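Local coordinates for protein metallo-carboxypeptidase (Pseudomonas aeruginosa, PDB 4A39) that is a zinc-dependent metallo-carboxypeptidase of the M14 family, which probably removes residues from the C-terminal ends of peptides or proteins, at residues Arg37-Pro42 against Leu69-Gln74; His48-His53 against His79-Tyr84. All coordinates share one frame; numbering follows the deposited sequence.

Interaction 1. Residues Arg37-Pro42 against Leu69-Gln74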
loop_
_atom_site.group_PDB
_atom_site.type_symbol
_atom_site.label_atom_id
_atom_site.label_comp_id
_atom_site.label_asym_id
_atom_site.label_seq_id
_atom_site.Cartn_x
_atom_site.Cartn_y
_atom_site.Cartn_z
ATOM N N ARG A 37 -6.371 25.139 -12.529
ATOM C CA ARG A 37 -5.866 24.115 -13.443
ATOM C C ARG A 37 -4.535 23.579 -12.939
ATOM O O ARG A 37 -3.623 24.348 -12.656
ATOM C CB ARG A 37 -5.674 24.713 -14.845
ATOM C CG ARG A 37 -6.889 25.450 -15.394
ATOM C CD ARG A 37 -8.031 24.512 -15.735
ATOM N NE ARG A 37 -7.791 23.767 -16.970
ATOM C CZ ARG A 37 -8.673 22.944 -17.525
ATOM N NH1 ARG A 37 -9.858 22.759 -16.958
ATOM N NH2 ARG A 37 -8.373 22.305 -18.649
ATOM N N LEU A 38 -4.433 22.255 -12.845
ATOM C CA LEU A 38 -3.224 21.598 -12.359
ATOM C C LEU A 38 -2.933 20.356 -13.190
ATOM O O LEU A 38 -3.811 19.841 -13.876
ATOM C CB LEU A 38 -3.413 21.160 -10.903
ATOM C CG LEU A 38 -3.885 22.210 -9.899
ATOM C CD1 LEU A 38 -4.369 21.512 -8.638
ATOM C CD2 LEU A 38 -2.757 23.184 -9.594
ATOM N N ALA A 39 -1.694 19.878 -13.118
ATOM C CA ALA A 39 -1.295 18.669 -13.832
ATOM C C ALA A 39 -0.525 17.744 -12.890
ATOM O O ALA A 39 0.188 18.203 -11.995
ATOM C CB ALA A 39 -0.429 19.017 -15.038
ATOM N N ILE A 40 -0.684 16.442 -13.089
ATOM C CA ILE A 40 0.013 15.460 -12.273
ATOM C C ILE A 40 1.402 15.282 -12.881
ATOM O O ILE A 40 1.570 15.305 -14.107
ATOM C CB ILE A 40 -0.752 14.111 -12.259
ATOM C CG1 ILE A 40 -2.191 14.346 -11.783
ATOM C CG2 ILE A 40 -0.055 13.114 -11.328
ATOM C CD1 ILE A 40 -3.081 13.110 -11.858
ATOM N N ARG A 41 2.402 15.132 -12.021
ATOM C CA ARG A 41 3.784 14.970 -12.466
ATOM C C ARG A 41 4.180 13.504 -12.642
ATOM O O ARG A 41 3.926 12.672 -11.770
ATOM C CB ARG A 41 4.732 15.618 -11.453
ATOM C CG ARG A 41 6.191 15.687 -11.896
ATOM C CD ARG A 41 7.120 15.528 -10.698
ATOM N NE ARG A 41 7.217 14.130 -10.286
ATOM C CZ ARG A 41 7.078 13.695 -9.038
ATOM N NH1 ARG A 41 6.827 14.549 -8.051
ATOM N NH2 ARG A 41 7.188 12.398 -8.778
ATOM N N PRO A 42 4.810 13.165 -13.779
ATOM C CA PRO A 42 5.231 11.777 -14.009
ATOM C C PRO A 42 6.333 11.371 -13.023
ATOM O O PRO A 42 7.011 12.226 -12.454
ATOM C CB PRO A 42 5.749 11.807 -15.444
ATOM C CG PRO A 42 4.922 12.899 -16.079
ATOM C CD PRO A 42 4.945 13.962 -15.010
ATOM N N LEU A 69 -7.572 18.381 -12.741
ATOM C CA LEU A 69 -6.281 17.764 -13.026
ATOM C C LEU A 69 -6.423 17.514 -14.525
ATOM O O LEU A 69 -6.981 16.503 -14.954
ATOM C CB LEU A 69 -6.118 16.455 -12.246
ATOM C CG LEU A 69 -6.240 16.608 -10.725
ATOM C CD1 LEU A 69 -5.826 15.306 -10.046
ATOM C CD2 LEU A 69 -5.354 17.759 -10.250
ATOM N N VAL A 70 -5.930 18.469 -15.307
ATOM C CA VAL A 70 -6.044 18.449 -16.762
ATOM C C VAL A 70 -5.464 17.269 -17.529
ATOM O O VAL A 70 -5.927 16.970 -18.632
ATOM C CB VAL A 70 -5.456 19.740 -17.378
ATOM C CG1 VAL A 70 -6.069 20.962 -16.710
ATOM C CG2 VAL A 70 -3.941 19.744 -17.244
ATOM N N ASN A 71 -4.465 16.593 -16.966
ATOM C CA ASN A 71 -3.858 15.473 -17.676
ATOM C C ASN A 71 -4.226 14.101 -17.116
ATOM O O ASN A 71 -3.546 13.111 -17.373
ATOM C CB ASN A 71 -2.333 15.647 -17.733
ATOM C CG ASN A 71 -1.679 15.615 -16.363
ATOM O OD1 ASN A 71 -2.342 15.776 -15.339
ATOM N ND2 ASN A 71 -0.357 15.420 -16.345
ATOM N N ALA A 72 -5.322 14.043 -16.367
ATOM C CA ALA A 72 -5.780 12.781 -15.790
ATOM C C ALA A 72 -6.009 11.737 -16.889
ATOM O O ALA A 72 -5.801 10.542 -16.682
ATOM C CB ALA A 72 -7.070 13.009 -14.997
ATOM N N GLY A 73 -6.429 12.193 -18.064
ATOM C CA GLY A 73 -6.672 11.271 -19.162
ATOM C C GLY A 73 -5.437 10.525 -19.644
ATOM O O GLY A 73 -5.558 9.486 -20.296
ATOM N N GLN A 74 -4.252 11.046 -19.334
ATOM C CA GLN A 74 -3.002 10.410 -19.753
ATOM C C GLN A 74 -2.341 9.622 -18.631
ATOM O O GLN A 74 -1.228 9.124 -18.798
ATOM C CB GLN A 74 -1.994 11.455 -20.242
ATOM C CG GLN A 74 -2.415 12.263 -21.454
ATOM C CD GLN A 74 -1.347 13.262 -21.862
ATOM O OE1 GLN A 74 -1.007 14.175 -21.106
ATOM N NE2 GLN A 74 -0.803 13.087 -23.060
#

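Interaction 2. Residues His48-His53 against His79-Tyr84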
loop_
_atom_site.group_PDB
_atom_site.type_symbol
_atom_site.label_atom_id
_atom_site.label_comp_id
_atom_site.label_asym_id
_atom_site.label_seq_id
_atom_site.Cartn_x
_atom_site.Cartn_y
_atom_site.Cartn_z
ATOM N N HIS A 48 4.965 6.808 -15.798
ATOM C CA HIS A 48 3.803 6.637 -14.929
ATOM C C HIS A 48 3.411 7.820 -14.063
ATOM O O HIS A 48 4.249 8.595 -13.620
ATOM C CB HIS A 48 4.006 5.467 -13.960
ATOM C CG HIS A 48 4.507 4.215 -14.598
ATOM N ND1 HIS A 48 5.844 3.993 -14.854
ATOM C CD2 HIS A 48 3.854 3.102 -15.009
ATOM C CE1 HIS A 48 5.992 2.797 -15.395
ATOM N NE2 HIS A 48 4.801 2.236 -15.499
ATOM N N PHE A 49 2.112 7.927 -13.816
ATOM C CA PHE A 49 1.574 8.927 -12.913
ATOM C C PHE A 49 0.101 8.688 -12.655
ATOM O O PHE A 49 -0.608 8.120 -13.489
ATOM C CB PHE A 49 1.809 10.372 -13.397
ATOM C CG PHE A 49 0.986 10.790 -14.590
ATOM C CD1 PHE A 49 -0.273 11.364 -14.421
ATOM C CD2 PHE A 49 1.505 10.696 -15.875
ATOM C CE1 PHE A 49 -0.995 11.844 -15.515
ATOM C CE2 PHE A 49 0.794 11.171 -16.973
ATOM C CZ PHE A 49 -0.458 11.749 -16.796
ATOM N N GLN A 50 -0.325 9.084 -11.461
ATOM C CA GLN A 50 -1.714 8.980 -11.024
ATOM C C GLN A 50 -1.793 9.632 -9.648
ATOM O O GLN A 50 -2.703 10.411 -9.376
ATOM C CB GLN A 50 -2.172 7.522 -10.934
ATOM C CG GLN A 50 -3.674 7.383 -10.674
ATOM C CD GLN A 50 -4.454 6.895 -11.886
ATOM O OE1 GLN A 50 -3.944 6.868 -13.007
ATOM N NE2 GLN A 50 -5.708 6.509 -11.661
ATOM N N TRP A 51 -0.830 9.307 -8.787
ATOM C CA TRP A 51 -0.768 9.874 -7.443
ATOM C C TRP A 51 -0.511 11.378 -7.494
ATOM O O TRP A 51 0.301 11.851 -8.285
ATOM C CB TRP A 51 0.342 9.186 -6.624
ATOM C CG TRP A 51 0.715 9.921 -5.359
ATOM C CD1 TRP A 51 1.670 10.892 -5.222
ATOM C CD2 TRP A 51 0.091 9.789 -4.073
ATOM N NE1 TRP A 51 1.675 11.373 -3.935
ATOM C CE2 TRP A 51 0.715 10.716 -3.208
ATOM C CE3 TRP A 51 -0.939 8.980 -3.569
ATOM C CZ2 TRP A 51 0.343 10.858 -1.864
ATOM C CZ3 TRP A 51 -1.310 9.123 -2.231
ATOM C CH2 TRP A 51 -0.669 10.055 -1.396
ATOM N N PHE A 52 -1.235 12.124 -6.665
ATOM C CA PHE A 52 -1.065 13.570 -6.574
ATOM C C PHE A 52 -1.188 13.938 -5.103
ATOM O O PHE A 52 -1.806 13.212 -4.326
ATOM C CB PHE A 52 -2.124 14.309 -7.415
ATOM C CG PHE A 52 -3.546 14.064 -6.980
ATOM C CD1 PHE A 52 -4.131 14.836 -5.980
ATOM C CD2 PHE A 52 -4.306 13.073 -7.591
ATOM C CE1 PHE A 52 -5.457 14.624 -5.596
ATOM C CE2 PHE A 52 -5.630 12.849 -7.219
ATOM C CZ PHE A 52 -6.209 13.628 -6.216
ATOM N N HIS A 53 -0.576 15.053 -4.724
ATOM C CA HIS A 53 -0.600 15.522 -3.343
ATOM C C HIS A 53 -0.090 16.958 -3.346
ATOM O O HIS A 53 1.058 17.214 -3.698
ATOM C CB HIS A 53 0.309 14.629 -2.482
ATOM C CG HIS A 53 0.322 14.983 -1.027
ATOM N ND1 HIS A 53 1.192 14.398 -0.132
ATOM C CD2 HIS A 53 -0.426 15.856 -0.307
ATOM C CE1 HIS A 53 0.984 14.896 1.074
ATOM N NE2 HIS A 53 0.007 15.782 0.996
ATOM N N HIS A 79 -8.783 4.940 -16.634
ATOM C CA HIS A 79 -10.152 4.441 -16.563
ATOM C C HIS A 79 -10.606 4.344 -15.109
ATOM O O HIS A 79 -11.799 4.237 -14.830
ATOM C CB HIS A 79 -10.275 3.073 -17.244
ATOM C CG HIS A 79 -11.670 2.525 -17.246
ATOM N ND1 HIS A 79 -12.267 2.003 -16.119
ATOM C CD2 HIS A 79 -12.599 2.455 -18.230
ATOM C CE1 HIS A 79 -13.504 1.636 -16.406
ATOM N NE2 HIS A 79 -13.730 1.900 -17.681
ATOM N N ALA A 80 -9.656 4.411 -14.181
ATOM C CA ALA A 80 -9.986 4.311 -12.761
ATOM C C ALA A 80 -10.482 5.612 -12.140
ATOM O O ALA A 80 -10.856 5.632 -10.965
ATOM C CB ALA A 80 -8.778 3.800 -11.982
ATOM N N TRP A 81 -10.489 6.700 -12.908
ATOM C CA TRP A 81 -10.942 7.982 -12.367
ATOM C C TRP A 81 -12.451 8.029 -12.179
ATOM O O TRP A 81 -12.954 8.759 -11.325
ATOM C CB TRP A 81 -10.510 9.144 -13.267
ATOM C CG TRP A 81 -9.023 9.376 -13.318
ATOM C CD1 TRP A 81 -8.224 9.320 -14.425
ATOM C CD2 TRP A 81 -8.165 9.728 -12.220
ATOM N NE1 TRP A 81 -6.923 9.615 -14.089
ATOM C CE2 TRP A 81 -6.856 9.869 -12.745
ATOM C CE3 TRP A 81 -8.371 9.937 -10.849
ATOM C CZ2 TRP A 81 -5.758 10.211 -11.943
ATOM C CZ3 TRP A 81 -7.276 10.277 -10.051
ATOM C CH2 TRP A 81 -5.986 10.410 -10.605
ATOM N N SER A 82 -13.172 7.260 -12.984
ATOM C CA SER A 82 -14.623 7.221 -12.876
ATOM C C SER A 82 -15.010 6.642 -11.515
ATOM O O SER A 82 -14.554 5.561 -11.139
ATOM C CB SER A 82 -15.213 6.367 -14.002
ATOM O OG SER A 82 -16.624 6.293 -13.897
ATOM N N GLY A 83 -15.834 7.377 -10.775
ATOM C CA GLY A 83 -16.268 6.917 -9.469
ATOM C C GLY A 83 -15.311 7.253 -8.338
ATOM O O GLY A 83 -15.581 6.945 -7.174
ATOM N N TYR A 84 -14.190 7.878 -8.674
ATOM C CA TYR A 84 -13.200 8.245 -7.668
ATOM C C TYR A 84 -13.433 9.649 -7.119
ATOM O O TYR A 84 -13.659 10.594 -7.876
ATOM C CB TYR A 84 -11.784 8.174 -8.247
ATOM C CG TYR A 84 -10.751 8.757 -7.311
ATOM C CD1 TYR A 84 -10.295 8.038 -6.208
ATOM C CD2 TYR A 84 -10.311 10.071 -7.469
ATOM C CE1 TYR A 84 -9.431 8.622 -5.271
ATOM C CE2 TYR A 84 -9.452 10.661 -6.546
ATOM C CZ TYR A 84 -9.021 9.936 -5.449
ATOM O OH TYR A 84 -8.205 10.542 -4.526
#

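Interaction 1. Residues Arg37-Pro42 against Leu69-Gln74
Leu38 and Leu69 pair as parallel neighbours, CA to CA 5.0 Å, where strand 65-69 ends beside strand 36-39, and Val70 N bonds to Leu38 O (2.9 Å) before a type I turn from Leu69 to Ala72 bends the chain away. Asn71 then extends the pairing with its side chain. Its CG sits between its own backbone N and carbonyl carbon (chi1 64°), which swings the amide up to Ile40. OD1 accepts from Ile40 N at 2.9 Å, nearly straight at 171°, while ND2 donates to Ile40 O at 3.0 Å. That carbonyl receives ND2 in its own plane, on a lone pair; Ile40 N reaches OD1 slightly tilted from the amide plane. To one side, Ile40 CD1 meets Leu69 CD1 at 4.0 Å, and Leu69 CD2 packs on Leu38 CB. Further back along the strand, Val70 CG1 lies over one face of the Arg37 guanidinium, near its rim and 3.3 Å from NH2, while Arg37 NH1 forms a salt bridge with Asp105. Two bonds to one residue fix the rotation of the Asn71 amide, which thus acts as a surrogate peptide group, satisfying both backbone polar atoms of Ile40 just beyond the strand.

Interaction 2. Residues His48-His53 against His79-Tyr84
Gln50 lays its side chain on the indole of Trp81, a worked example of an amide stacked on an aromatic ring. From CB the chain leaves with CG anti to the backbone N (chi1 -172°), which carries it towards the 79-84 loop. CG is the first atom to land, 3.7 Å from Trp81 CZ2. Beyond it the chain bends, and CD comes down on the same part of the six-membered ring, 3.6 Å from CZ2. At the tip the two polar atoms part: OE1 stays near CZ2 at 3.9 Å, whereas NE2 lies over one face, towards the rim, 3.7 Å from CE2, and also reaches Ala80 CB. The amide and indole planes are only 9° apart, so the stack is nearly parallel. The amide is held by partners beyond the two segments: OE1 accepts from Ser75 OG and Tyr77 N, a few residues ahead of 79-84, and NE2 bonds to Tyr122 OH.

The far end of the indole is met by backbone and ring: Gln50 O approaches CH2 at 3.5 Å, and CZ3 comes to the edge of the Phe52 ring, near its plane, 4.2 Å from CE2. Phe52 CZ continues to Tyr84 OH at 4.0 Å, a hydroxyl hydrogen-bonded to Tyr122 O. A type II turn from Trp81 to Tyr84 brings Tyr84 CD2 in plane to the edge of the indole.

Every touching residue is buried: the loop leading into strand 53-57 and the loop between strands 65-69 and 87-89 are joined by aromatic rings and one amide. This cluster belongs to the N-terminal domain of the cytosolic carboxypeptidases, with the Gln50 side chain about 9 Å from that of the zinc ligand Glu183.

Interactions 1 and 2 are neighbours in the N-terminal domain, their centres 9 Å apart, and their segments alternate along the chain: 37-42, 48-53, 69-74, 79-84. Interaction 1 sits where strands 36-39 and 65-69, adjacent in the nine-stranded mixed sheet, run out into loops; interaction 2 uses residues further along those same loops. The contacts also touch directly. Trp81 NE1, hydrogen-bonded to Ser75 OG, probably also bonds to Ala72 O at 3.0 Å, Ile40 CG2 packs on Trp51 O, and Phe49 CE1 lies against Asn71 O. Together they tie the ends of these two strands, away from the zinc and ligand sites, to buried loops closer to the metal; the side chain of Gln50 lies about 11 Å from the zinc ion.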